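PDB 7MQ5: universal stress protein from Pseudomonas aeruginosa UCBPP-PA14, which is of unknown function but, as a member of the universal stress protein family, probably takes part in the bacterial response to stress. Local coordinates for residues A[230-233]-A[234-238]; A[256-259]-A[260-264]; A[273-277]-A[278-282]; A[80-83]-A[84-88]; A[106-109]-A[110-114]. All blocks are in the same frame, centred on the assembly; numbering follows the deposited sequence.

Contact 1: residues A[230-233]-A[234-238]; sequences PRTA and QKLDA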
loop_
_atom_site.group_PDB
_atom_site.type_symbol
_atom_site.label_atom_id
_atom_site.label_comp_id
_atom_site.label_asym_id
_atom_site.label_seq_id
_atom_site.Cartn_x
_atom_site.Cartn_y
_atom_site.Cartn_z
ATOM N N PRO A 230 5.646 -12.983 -3.574
ATOM C CA PRO A 230 6.838 -12.421 -4.207
ATOM C C PRO A 230 7.236 -13.129 -5.517
ATOM O O PRO A 230 7.745 -12.486 -6.423
ATOM C CB PRO A 230 7.921 -12.547 -3.126
ATOM C CG PRO A 230 7.146 -12.597 -1.831
ATOM C CD PRO A 230 5.875 -13.349 -2.164
ATOM N N ARG A 231 7.022 -14.441 -5.623
ATOM C CA ARG A 231 7.406 -15.098 -6.904
ATOM C C ARG A 231 6.577 -14.525 -8.053
ATOM O O ARG A 231 7.117 -14.292 -9.153
ATOM C CB ARG A 231 7.182 -16.608 -6.853
ATOM C CG ARG A 231 8.188 -17.350 -5.998
ATOM C CD ARG A 231 7.786 -18.802 -5.932
ATOM N NE ARG A 231 8.583 -19.560 -4.996
ATOM C CZ ARG A 231 8.337 -20.838 -4.697
ATOM N NH1 ARG A 231 7.294 -21.444 -5.237
ATOM N NH2 ARG A 231 9.099 -21.495 -3.844
ATOM N N THR A 232 5.282 -14.348 -7.820
ATOM C CA THR A 232 4.427 -13.833 -8.912
ATOM C C THR A 232 4.814 -12.389 -9.221
ATOM O O THR A 232 4.870 -12.025 -10.400
ATOM C CB THR A 232 2.955 -14.003 -8.546
ATOM O OG1 THR A 232 2.731 -15.385 -8.280
ATOM C CG2 THR A 232 2.043 -13.502 -9.638
ATOM N N ALA A 233 5.077 -11.589 -8.193
ATOM C CA ALA A 233 5.485 -10.194 -8.439
ATOM C C ALA A 233 6.759 -10.167 -9.276
ATOM O O ALA A 233 6.856 -9.360 -10.211
ATOM C CB ALA A 233 5.689 -9.465 -7.130
ATOM N N GLN A 234 7.702 -11.045 -8.959
ATOM C CA GLN A 234 8.990 -11.043 -9.687
ATOM C C GLN A 234 8.771 -11.509 -11.136
ATOM O O GLN A 234 9.309 -10.884 -12.067
ATOM C CB GLN A 234 9.994 -11.947 -8.972
ATOM C CG GLN A 234 11.374 -11.900 -9.599
ATOM C CD GLN A 234 12.034 -10.557 -9.437
ATOM O OE1 GLN A 234 12.421 -9.919 -10.414
ATOM N NE2 GLN A 234 12.117 -10.099 -8.197
ATOM N N LYS A 235 7.980 -12.562 -11.332
ATOM C CA LYS A 235 7.752 -13.106 -12.697
ATOM C C LYS A 235 7.053 -12.059 -13.575
ATOM O O LYS A 235 7.402 -11.940 -14.758
ATOM C CB LYS A 235 6.942 -14.405 -12.609
ATOM C CG LYS A 235 6.635 -15.067 -13.948
ATOM C CD LYS A 235 7.860 -15.482 -14.741
ATOM C CE LYS A 235 7.514 -16.093 -16.083
ATOM N NZ LYS A 235 8.725 -16.584 -16.773
ATOM N N LEU A 236 6.112 -11.309 -13.010
ATOM C CA LEU A 236 5.371 -10.255 -13.757
ATOM C C LEU A 236 6.171 -8.947 -13.806
ATOM O O LEU A 236 5.728 -8.016 -14.495
ATOM C CB LEU A 236 4.040 -9.970 -13.054
ATOM C CG LEU A 236 3.011 -11.093 -13.070
ATOM C CD1 LEU A 236 1.813 -10.727 -12.205
ATOM C CD2 LEU A 236 2.565 -11.416 -14.490
ATOM N N ASP A 237 7.266 -8.858 -13.048
ATOM C CA ASP A 237 7.985 -7.563 -12.891
ATOM C C ASP A 237 6.958 -6.515 -12.419
ATOM O O ASP A 237 6.981 -5.370 -12.912
ATOM C CB ASP A 237 8.714 -7.146 -14.170
ATOM C CG ASP A 237 9.788 -6.091 -13.965
ATOM O OD1 ASP A 237 10.248 -5.926 -12.819
ATOM O OD2 ASP A 237 10.182 -5.462 -14.969
ATOM N N ALA A 238 6.087 -6.890 -11.470
ATOM C CA ALA A 238 5.042 -5.956 -10.992
ATOM C C ALA A 238 5.697 -4.678 -10.461
ATOM O O ALA A 238 6.736 -4.765 -9.765
ATOM C CB ALA A 238 4.210 -6.610 -9.918
HETATM O O HOH W 1 8.590 -6.686 -8.864
#
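Gln234 N closes a turn of helix 225-236 on Pro230 O at 2.9 Å, the first of three successive i to i+4 bonds here. The Gln234 side chain leaves with CG anti to the backbone N (chi1 -175°) and bends at chi2, which carries its amide away from the turn, where NE2 is hydrogen-bonded to Glu268. Lys235 N follows, bonded to Arg231 O at 2.9 Å, with only its CB leaning on that oxygen. Leu236 N takes Thr232 O at 3.0 Å, and its side chain lies against the same acceptor: CG beside the backbone N (chi1 -67°) brings it to 3.4 Å from Thr232 O. The Leu236 and Thr232 side chains run alongside each other in the same direction, CD1 of the leucine 3.8 Å from CG2 of the threonine. Asp237 then breaks the helix with a positive phi of 54°. Its N bonds to Gln234 O, while Ala238 N reaches back to Ala233 O at 2.9 Å, in the carbonyl plane; the two bonds make a Schellman motif. The motif's apolar clasp is small, Ala238 CB meeting Ala233 CB at 4.3 Å. Arg130 secures the turn from outside, with a salt bridge to Asp237 OD1 and a hydrogen bond to Ala238 O. The helix end lies against the sheet: Thr232, Ala233, Leu236 and Ala238 all pack on Leu138 of strand 136-141, and Thr232 and Leu236 extend over strands 171-178 and 218-222.

Contact 2: residues A[256-259]-A[260-264]; sequences IGNT and AEVVL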
loop_
_atom_site.group_PDB
_atom_site.type_symbol
_atom_site.label_atom_id
_atom_site.label_comp_id
_atom_site.label_asym_id
_atom_site.label_seq_id
_atom_site.Cartn_x
_atom_site.Cartn_y
_atom_site.Cartn_z
ATOM N N ILE A 256 0.045 -7.172 11.820
ATOM C CA ILE A 256 0.447 -7.238 10.383
ATOM C C ILE A 256 0.288 -8.685 9.882
ATOM O O ILE A 256 -0.328 -8.897 8.811
ATOM C CB ILE A 256 1.880 -6.714 10.182
ATOM C CG1 ILE A 256 2.013 -5.228 10.527
ATOM C CG2 ILE A 256 2.353 -7.011 8.771
ATOM C CD1 ILE A 256 1.315 -4.307 9.593
ATOM N N GLY A 257 0.784 -9.643 10.660
ATOM C CA GLY A 257 0.712 -11.064 10.282
ATOM C C GLY A 257 1.967 -11.525 9.571
ATOM O O GLY A 257 2.611 -10.715 8.897
ATOM N N ASN A 258 2.236 -12.827 9.612
ATOM C CA ASN A 258 3.490 -13.346 9.012
ATOM C C ASN A 258 3.536 -13.135 7.498
ATOM O O ASN A 258 4.615 -12.787 6.983
ATOM C CB ASN A 258 3.688 -14.834 9.286
ATOM C CG ASN A 258 5.012 -15.337 8.747
ATOM O OD1 ASN A 258 6.070 -14.993 9.276
ATOM N ND2 ASN A 258 4.965 -16.148 7.698
ATOM N N THR A 259 2.433 -13.369 6.786
ATOM C CA THR A 259 2.525 -13.253 5.307
ATOM C C THR A 259 2.934 -11.830 4.934
ATOM O O THR A 259 3.889 -11.660 4.160
ATOM C CB THR A 259 1.220 -13.652 4.605
ATOM O OG1 THR A 259 1.012 -15.043 4.859
ATOM C CG2 THR A 259 1.246 -13.409 3.111
ATOM N N ALA A 260 2.222 -10.841 5.460
ATOM C CA ALA A 260 2.543 -9.450 5.085
ATOM C C ALA A 260 3.946 -9.074 5.577
ATOM O O ALA A 260 4.631 -8.340 4.853
ATOM C CB ALA A 260 1.474 -8.506 5.594
ATOM N N GLU A 261 4.371 -9.572 6.741
ATOM C CA GLU A 261 5.735 -9.240 7.235
ATOM C C GLU A 261 6.782 -9.716 6.222
ATOM O O GLU A 261 7.649 -8.921 5.797
ATOM C CB GLU A 261 5.994 -9.897 8.590
ATOM C CG GLU A 261 5.269 -9.230 9.742
ATOM C CD GLU A 261 5.520 -9.883 11.089
ATOM O OE1 GLU A 261 6.104 -10.985 11.115
ATOM O OE2 GLU A 261 5.139 -9.286 12.108
ATOM N N VAL A 262 6.683 -10.976 5.815
ATOM C CA VAL A 262 7.693 -11.530 4.873
ATOM C C VAL A 262 7.587 -10.829 3.515
ATOM O O VAL A 262 8.620 -10.427 2.966
ATOM C CB VAL A 262 7.534 -13.055 4.738
ATOM C CG1 VAL A 262 8.460 -13.614 3.668
ATOM C CG2 VAL A 262 7.760 -13.760 6.069
ATOM N N VAL A 263 6.379 -10.687 2.978
ATOM C CA VAL A 263 6.213 -10.071 1.633
ATOM C C VAL A 263 6.761 -8.630 1.629
ATOM O O VAL A 263 7.466 -8.245 0.681
ATOM C CB VAL A 263 4.729 -10.164 1.222
ATOM C CG1 VAL A 263 4.399 -9.342 -0.005
ATOM C CG2 VAL A 263 4.312 -11.616 1.055
ATOM N N LEU A 264 6.448 -7.842 2.651
ATOM C CA LEU A 264 6.894 -6.424 2.667
ATOM C C LEU A 264 8.418 -6.307 2.700
ATOM O O LEU A 264 8.937 -5.318 2.172
ATOM C CB LEU A 264 6.261 -5.720 3.871
ATOM C CG LEU A 264 4.917 -5.065 3.577
ATOM C CD1 LEU A 264 4.079 -4.888 4.840
ATOM C CD2 LEU A 264 5.129 -3.748 2.844
HETATM O O HOH W 2 -0.218 -11.048 7.002
HETATM O O HOH W 3 2.552 -9.192 12.977
#
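Ile256 lays its CG2 methyl against Ala260 CB at 3.6 Å and, crossing the Glu261 side chain at a slant, brings it 3.8 Å from Glu261 CG. With CG2 anti to the backbone N, this branch faces the first helical turn. The Ile256 carbonyl reaches the same turn through a water, which donates to Ile256 O and accepts from Ala260 N at 2.9 Å. Gly257 is the N-cap; having no side chain to collide with Ile256 O, it can take a phi of 94°. Gly257 O accepts from Glu261 N at 3.0 Å. A second water joins Gly257 N to Glu261 OE2, the latter bond 2.7 Å long. This capped turn opens helix 258-264, the crossover helix of a beta-alpha-beta unit between strands 240-244 and 270-274. In ATP-binding members of the family the equivalent turn closes a glycine-rich phosphate-binding signature, though no nucleotide is established here. Asn258 O accepts from Val262 N, nearly straight at 172°, while the asparagine amide comes up to the Val262 CG2 methyl, OD1 at 3.8 Å. Thr259 O bonds to Val263 N; Thr259 CG2 lies alongside Val263 CG2, and the Thr259 side chain also packs on Ala225 and Ile229 of helix 225-236.

Contact 3: residues A[273-277]-A[278-282]; sequences VLKPD and DIIAH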
loop_
_atom_site.group_PDB
_atom_site.type_symbol
_atom_site.label_atom_id
_atom_site.label_comp_id
_atom_site.label_asym_id
_atom_site.label_seq_id
_atom_site.Cartn_x
_atom_site.Cartn_y
_atom_site.Cartn_z
ATOM N N VAL A 273 -0.357 -1.115 1.365
ATOM C CA VAL A 273 -0.761 -1.949 2.523
ATOM C C VAL A 273 -2.117 -1.480 3.050
ATOM O O VAL A 273 -2.236 -0.326 3.498
ATOM C CB VAL A 273 0.319 -1.873 3.612
ATOM C CG1 VAL A 273 -0.068 -2.723 4.807
ATOM C CG2 VAL A 273 1.679 -2.279 3.065
ATOM N N LEU A 274 -3.100 -2.369 2.963
ATOM C CA LEU A 274 -4.467 -2.118 3.451
ATOM C C LEU A 274 -4.703 -2.941 4.715
ATOM O O LEU A 274 -4.070 -3.989 4.875
ATOM C CB LEU A 274 -5.469 -2.504 2.362
ATOM C CG LEU A 274 -5.247 -1.824 1.017
ATOM C CD1 LEU A 274 -6.262 -2.308 0.005
ATOM C CD2 LEU A 274 -5.297 -0.314 1.145
ATOM N N LYS A 275 -5.597 -2.465 5.565
ATOM C CA LYS A 275 -5.957 -3.190 6.801
ATOM C C LYS A 275 -7.456 -3.417 6.833
ATOM O O LYS A 275 -8.212 -2.677 6.211
ATOM C CB LYS A 275 -5.539 -2.410 8.046
ATOM C CG LYS A 275 -4.055 -2.086 8.141
ATOM C CD LYS A 275 -3.694 -1.492 9.476
ATOM C CE LYS A 275 -2.214 -1.196 9.646
ATOM N NZ LYS A 275 -1.766 0.035 8.945
ATOM N N PRO A 276 -7.917 -4.454 7.564
ATOM C CA PRO A 276 -9.349 -4.682 7.730
ATOM C C PRO A 276 -10.024 -3.460 8.360
ATOM O O PRO A 276 -9.425 -2.792 9.182
ATOM C CB PRO A 276 -9.423 -5.879 8.686
ATOM C CG PRO A 276 -8.113 -6.594 8.492
ATOM C CD PRO A 276 -7.113 -5.491 8.225
ATOM N N ASP A 277 -11.282 -3.229 7.998
ATOM C CA ASP A 277 -12.043 -2.068 8.530
ATOM C C ASP A 277 -12.048 -2.035 10.067
ATOM O O ASP A 277 -11.907 -0.934 10.619
ATOM C CB ASP A 277 -13.484 -2.062 8.015
ATOM C CG ASP A 277 -13.622 -1.805 6.526
ATOM O OD1 ASP A 277 -12.647 -1.336 5.916
ATOM O OD2 ASP A 277 -14.723 -2.049 5.997
ATOM N N ASP A 278 -12.222 -3.191 10.720
ATOM C CA ASP A 278 -12.281 -3.269 12.209
ATOM C C ASP A 278 -10.931 -2.864 12.825
ATOM O O ASP A 278 -10.928 -2.288 13.932
ATOM C CB ASP A 278 -12.662 -4.675 12.687
ATOM C CG ASP A 278 -14.090 -5.109 12.388
ATOM O OD1 ASP A 278 -14.894 -4.262 11.938
ATOM O OD2 ASP A 278 -14.395 -6.300 12.622
ATOM N N ILE A 279 -9.836 -3.208 12.150
ATOM C CA ILE A 279 -8.465 -2.865 12.620
ATOM C C ILE A 279 -8.240 -1.358 12.417
ATOM O O ILE A 279 -7.734 -0.695 13.333
ATOM C CB ILE A 279 -7.415 -3.726 11.886
ATOM C CG1 ILE A 279 -7.572 -5.225 12.170
ATOM C CG2 ILE A 279 -6.013 -3.245 12.208
ATOM C CD1 ILE A 279 -7.330 -5.596 13.599
ATOM N N ILE A 280 -8.625 -0.830 11.260
ATOM C CA ILE A 280 -8.518 0.639 11.002
ATOM C C ILE A 280 -9.275 1.406 12.092
ATOM O O ILE A 280 -8.727 2.396 12.605
ATOM C CB ILE A 280 -9.059 0.980 9.599
ATOM C CG1 ILE A 280 -8.158 0.422 8.493
ATOM C CG2 ILE A 280 -9.276 2.481 9.455
ATOM C CD1 ILE A 280 -6.799 1.071 8.412
ATOM N N ALA A 281 -10.499 0.984 12.420
ATOM C CA ALA A 281 -11.302 1.696 13.441
ATOM C C ALA A 281 -10.549 1.727 14.778
ATOM O O ALA A 281 -10.531 2.792 15.424
ATOM C CB ALA A 281 -12.656 1.048 13.580
ATOM N N HIS A 282 -9.959 0.602 15.182
ATOM C CA HIS A 282 -9.224 0.540 16.478
ATOM C C HIS A 282 -7.958 1.411 16.386
ATOM O O HIS A 282 -7.668 2.137 17.347
ATOM C CB HIS A 282 -8.937 -0.919 16.878
ATOM C CG HIS A 282 -10.108 -1.677 17.423
ATOM N ND1 HIS A 282 -10.804 -2.619 16.683
ATOM C CD2 HIS A 282 -10.696 -1.655 18.640
ATOM C CE1 HIS A 282 -11.769 -3.139 17.420
ATOM N NE2 HIS A 282 -11.726 -2.564 18.624
#
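The pyrrolidine ring of Pro276 is covered on one side by Ile279, whose CG1 stands 4.0 Å from CB, CG and CD of the ring alike. The flat imidazole of His282 uses its ND1 to donate to Asp278 O at 2.8 Å, with the oxygen 25° out of the ring plane. His282 N reaches that oxygen too, from the opposite face of the carbonyl. Pro276 is the N-cap of helix 277-287, the helix that follows strand 270-274. Its carbonyl accepts from Ile280 N at 3.0 Å, almost straight at 170°, and more weakly from Ile279 N. Asp277 O continues the pattern with Ala281 N. Lys275 runs across both isoleucines at about a right angle. Ile280 holds CG1 beside its backbone N (chi1 -68°), which sends CD1 back to Lys275 CB at 3.7 Å, and Lys275 CD meets Ile279 CG2 at 4.0 Å. These methylenes serve as an apolar surface, while NZ goes on to hydrogen-bond Leu116 O and Ala119 O at the end of helix 110-118. The chemistry suits the helix ends: the lysine charge would favour carbonyls at a C-terminus, and Asp277 and Asp278 in the first turn of 277-287 would probably interact well with its N-terminal dipole.

Contact 4: residues A[80-83]-A[84-88]; sequences TIIA and EQQAE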
loop_
_atom_site.group_PDB
_atom_site.type_symbol
_atom_site.label_atom_id
_atom_site.label_comp_id
_atom_site.label_asym_id
_atom_site.label_seq_id
_atom_site.Cartn_x
_atom_site.Cartn_y
_atom_site.Cartn_z
ATOM N N THR A 80 5.488 11.275 14.008
ATOM C CA THR A 80 5.304 12.593 13.350
ATOM C C THR A 80 4.393 12.421 12.126
ATOM O O THR A 80 3.457 13.222 11.924
ATOM C CB THR A 80 6.654 13.198 12.962
ATOM O OG1 THR A 80 7.454 13.354 14.132
ATOM C CG2 THR A 80 6.495 14.531 12.279
ATOM N N ILE A 81 4.646 11.372 11.353
ATOM C CA ILE A 81 3.819 11.093 10.149
ATOM C C ILE A 81 2.365 10.818 10.553
ATOM O O ILE A 81 1.450 11.402 9.942
ATOM C CB ILE A 81 4.423 9.915 9.369
ATOM C CG1 ILE A 81 5.818 10.275 8.861
ATOM C CG2 ILE A 81 3.503 9.495 8.240
ATOM C CD1 ILE A 81 6.611 9.111 8.341
ATOM N N ILE A 82 2.141 9.931 11.526
ATOM C CA ILE A 82 0.733 9.615 11.907
ATOM C C ILE A 82 0.061 10.856 12.514
ATOM O O ILE A 82 -1.117 11.100 12.193
ATOM C CB ILE A 82 0.692 8.372 12.811
ATOM C CG1 ILE A 82 1.112 7.135 12.011
ATOM C CG2 ILE A 82 -0.678 8.201 13.453
ATOM C CD1 ILE A 82 1.365 5.907 12.842
ATOM N N ALA A 83 0.776 11.645 13.319
ATOM C CA ALA A 83 0.141 12.861 13.879
ATOM C C ALA A 83 -0.277 13.795 12.736
ATOM O O ALA A 83 -1.337 14.448 12.843
ATOM C CB ALA A 83 1.063 13.555 14.851
ATOM N N GLU A 84 0.538 13.886 11.688
ATOM C CA GLU A 84 0.186 14.780 10.556
ATOM C C GLU A 84 -1.025 14.217 9.802
ATOM O O GLU A 84 -1.898 14.996 9.373
ATOM C CB GLU A 84 1.379 14.974 9.625
ATOM C CG GLU A 84 1.265 16.235 8.801
ATOM C CD GLU A 84 1.511 17.515 9.585
ATOM O OE1 GLU A 84 1.821 17.447 10.816
ATOM O OE2 GLU A 84 1.428 18.582 8.959
ATOM N N GLN A 85 -1.063 12.905 9.600
ATOM C CA GLN A 85 -2.227 12.258 8.948
ATOM C C GLN A 85 -3.500 12.578 9.744
ATOM O O GLN A 85 -4.551 12.854 9.126
ATOM C CB GLN A 85 -1.968 10.755 8.854
ATOM C CG GLN A 85 -3.113 9.981 8.215
ATOM C CD GLN A 85 -4.180 9.553 9.194
ATOM O OE1 GLN A 85 -3.923 9.331 10.378
ATOM N NE2 GLN A 85 -5.392 9.372 8.690
ATOM N N GLN A 86 -3.406 12.541 11.070
ATOM C CA GLN A 86 -4.582 12.832 11.924
ATOM C C GLN A 86 -4.993 14.305 11.793
ATOM O O GLN A 86 -6.200 14.582 11.640
ATOM C CB GLN A 86 -4.254 12.469 13.378
ATOM C CG GLN A 86 -4.166 10.966 13.605
ATOM C CD GLN A 86 -5.545 10.360 13.565
ATOM O OE1 GLN A 86 -6.394 10.666 14.402
ATOM N NE2 GLN A 86 -5.781 9.507 12.586
ATOM N N ALA A 87 -4.022 15.211 11.851
ATOM C CA ALA A 87 -4.312 16.662 11.796
ATOM C C ALA A 87 -4.944 17.049 10.457
ATOM O O ALA A 87 -5.879 17.871 10.441
ATOM C CB ALA A 87 -3.041 17.440 12.004
ATOM N N GLU A 88 -4.461 16.463 9.365
ATOM C CA GLU A 88 -4.893 16.860 8.002
ATOM C C GLU A 88 -6.009 15.952 7.471
ATOM O O GLU A 88 -6.589 16.297 6.429
ATOM C CB GLU A 88 -3.653 16.881 7.108
ATOM C CG GLU A 88 -2.640 17.925 7.531
ATOM C CD GLU A 88 -3.106 19.354 7.343
ATOM O OE1 GLU A 88 -3.964 19.581 6.479
ATOM O OE2 GLU A 88 -2.620 20.226 8.073
HETATM O O HOH W 4 3.160 15.914 12.777
#
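Thr80 O and Glu84 meet twice, once directly and once through water, in the middle of helix 77-88, one of the helices packed on the sheet of this alpha/beta fold. Backbone bonds come first. Glu84 N, Gln85 N, Gln86 N and Ala87 N donate in turn to Thr80 O, Ile81 O, Ile82 O and Ala83 O, at 2.9 to 3.0 Å, an unbroken alpha-helical pattern. Side-chain contact within the turn is slight, Ile82 CG2 to Gln86 CG at 4.5 Å; separately, the Gln86 CG methylene rests on Ile82 O at 3.4 Å. Ile81 turns to Leu11 and Val13 of strand 9-13, Ile82 to Leu115 and Phe118 of helix 110-118. Polar side chains do more. Glu84 CG lies roughly opposite the backbone N (chi1 -158°) and the chain bends at chi2; the side chain projects outward from the helix, and one water donates both to Glu84 OE1 and to Thr80 O, each at 2.8 Å. The other carboxylate oxygen, OE2, is hydrogen-bonded to His39 NE2 and Asn70 ND2; this buried group is gripped at both oxygens, which would tend to stabilise its negative charge. The neighbouring glutamine amides join: Gln86 NE2 donates to Gln85 OE1 at 2.9 Å and 162°, with OE1 close to the Gln86 amide plane, while Gln85 NE2 turns to Cys90 O just past the helix end.

Contact 5: residues A[106-109]-A[110-114]; sequences AILT and PDDWK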
loop_
_atom_site.group_PDB
_atom_site.type_symbol
_atom_site.label_atom_id
_atom_site.label_comp_id
_atom_site.label_asym_id
_atom_site.label_seq_id
_atom_site.Cartn_x
_atom_site.Cartn_y
_atom_site.Cartn_z
ATOM N N ALA A 106 15.909 -4.884 0.311
ATOM C CA ALA A 106 14.425 -4.985 0.353
ATOM C C ALA A 106 13.854 -4.901 1.779
ATOM O O ALA A 106 12.647 -4.692 1.912
ATOM C CB ALA A 106 13.968 -6.252 -0.327
ATOM N N ILE A 107 14.716 -4.975 2.796
ATOM C CA ILE A 107 14.277 -4.984 4.224
ATOM C C ILE A 107 13.794 -3.594 4.656
ATOM O O ILE A 107 14.588 -2.630 4.566
ATOM C CB ILE A 107 15.438 -5.473 5.113
ATOM C CG1 ILE A 107 15.980 -6.832 4.657
ATOM C CG2 ILE A 107 15.032 -5.485 6.577
ATOM C CD1 ILE A 107 14.965 -7.949 4.690
ATOM N N LEU A 108 12.563 -3.496 5.166
ATOM C CA LEU A 108 12.061 -2.187 5.657
ATOM C C LEU A 108 12.766 -1.847 6.976
ATOM O O LEU A 108 13.149 -2.762 7.732
ATOM C CB LEU A 108 10.548 -2.243 5.875
ATOM C CG LEU A 108 9.691 -2.634 4.677
ATOM C CD1 LEU A 108 8.222 -2.483 5.040
ATOM C CD2 LEU A 108 10.021 -1.820 3.433
ATOM N N THR A 109 12.891 -0.558 7.259
ATOM C CA THR A 109 13.522 -0.142 8.532
ATOM C C THR A 109 12.575 -0.391 9.701
ATOM O O THR A 109 11.361 -0.483 9.535
ATOM C CB THR A 109 13.897 1.339 8.512
ATOM O OG1 THR A 109 12.703 2.125 8.597
ATOM C CG2 THR A 109 14.713 1.705 7.290
ATOM N N PRO A 110 13.097 -0.502 10.938
ATOM C CA PRO A 110 12.226 -0.643 12.099
ATOM C C PRO A 110 11.200 0.500 12.194
ATOM O O PRO A 110 10.075 0.244 12.564
ATOM C CB PRO A 110 13.230 -0.645 13.259
ATOM C CG PRO A 110 14.472 -1.256 12.663
ATOM C CD PRO A 110 14.526 -0.686 11.266
ATOM N N ASP A 111 11.584 1.723 11.826
ATOM C CA ASP A 111 10.609 2.841 11.936
ATOM C C ASP A 111 9.525 2.673 10.856
ATOM O O ASP A 111 8.357 2.974 11.141
ATOM C CB ASP A 111 11.291 4.204 11.884
ATOM C CG ASP A 111 10.347 5.319 12.300
ATOM O OD1 ASP A 111 10.120 5.488 13.526
ATOM O OD2 ASP A 111 9.776 5.929 11.401
ATOM N N ASP A 112 9.901 2.213 9.657
ATOM C CA ASP A 112 8.912 1.921 8.583
ATOM C C ASP A 112 7.894 0.899 9.107
ATOM O O ASP A 112 6.689 1.026 8.834
ATOM C CB ASP A 112 9.568 1.275 7.355
ATOM C CG ASP A 112 10.421 2.149 6.449
ATOM O OD1 ASP A 112 10.146 3.356 6.388
ATOM O OD2 ASP A 112 11.347 1.580 5.767
ATOM N N TRP A 113 8.374 -0.106 9.832
ATOM C CA TRP A 113 7.461 -1.141 10.374
ATOM C C TRP A 113 6.495 -0.526 11.392
ATOM O O TRP A 113 5.318 -0.919 11.394
ATOM C CB TRP A 113 8.251 -2.327 10.928
ATOM C CG TRP A 113 8.522 -3.345 9.864
ATOM C CD1 TRP A 113 9.709 -3.720 9.303
ATOM C CD2 TRP A 113 7.500 -4.043 9.135
ATOM N NE1 TRP A 113 9.485 -4.666 8.332
ATOM C CE2 TRP A 113 8.138 -4.846 8.177
ATOM C CE3 TRP A 113 6.104 -4.026 9.193
ATOM C CZ2 TRP A 113 7.420 -5.694 7.334
ATOM C CZ3 TRP A 113 5.392 -4.829 8.334
ATOM C CH2 TRP A 113 6.047 -5.655 7.424
ATOM N N LYS A 114 6.955 0.409 12.221
ATOM C CA LYS A 114 6.042 1.035 13.210
ATOM C C LYS A 114 5.003 1.882 12.464
ATOM O O LYS A 114 3.840 1.889 12.875
ATOM C CB LYS A 114 6.854 1.823 14.236
ATOM C CG LYS A 114 7.635 0.931 15.192
ATOM C CD LYS A 114 8.485 1.669 16.194
ATOM C CE LYS A 114 9.204 0.726 17.135
ATOM N NZ LYS A 114 10.106 1.463 18.043
HETATM O O HOH W 5 12.589 -5.572 8.481
#
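Thr109 holds OG1 between its backbone N and carbonyl carbon (chi1 72°), and Asp112 swings CG to the side of its own backbone N (chi1 -73°); the two rotations let each side chain cap the other's backbone. Asp112 N donates to Thr109 OG1 at 3.0 Å, and Thr109 N donates to Asp112 OD2, also at 3.0 Å. This is a capping box, with Thr109 as the N-cap of helix 110-118. The carboxylate oxygen is met on its anti side, with the amide N 34° out of the carboxylate plane. Asp112 OD1 is salt-bridged to Lys95 of strand 92-96, which probably steadies the carboxylate that caps the helix. Thr109 O in turn accepts from Trp113 N at 3.0 Å. Just before the cap, Leu108 crosses the Trp113 indole at about a right angle. Its CD1 lies over one face in a CH-pi contact, 4.3 Å from the six-membered ring centroid, while its CB comes within 3.6 Å of Trp113 NE1. NE1 is hydrogen-bonded to Asp265 OD1, which also accepts from Leu108 N, so one carboxylate oxygen ties the loop to the ring. Leu108 and Trp113 both pack on Leu264 of helix 258-264, and Trp113 further on Ile256, while Asp111 turns to the other neighbour, helix 77-88, where OD1 is bonded to His78.

How the contacts relate
Along the chain the order is contact 4, contact 5, contact 1, contact 2, contact 3. All lie on helices or on the strand ends and loops that lead into them, around one mixed sheet of ten strands, whose halves meet where strand 123-126 runs antiparallel to 270-274. Contacts 2 and 5 are the closest pair, with centres 12 Å apart, and their touching side chains join helices 110-118 and 258-264 near that seam. Contact 2 also touches contact 1 through Val263 and Pro230 (centres 16 Å apart) and contact 3 through Leu264 and Val273 (centres 15 Å apart). Contact 2 thus links 1, 3 and 5; contact 4 stays separate, its helix 77-88 packing on helix 110-118.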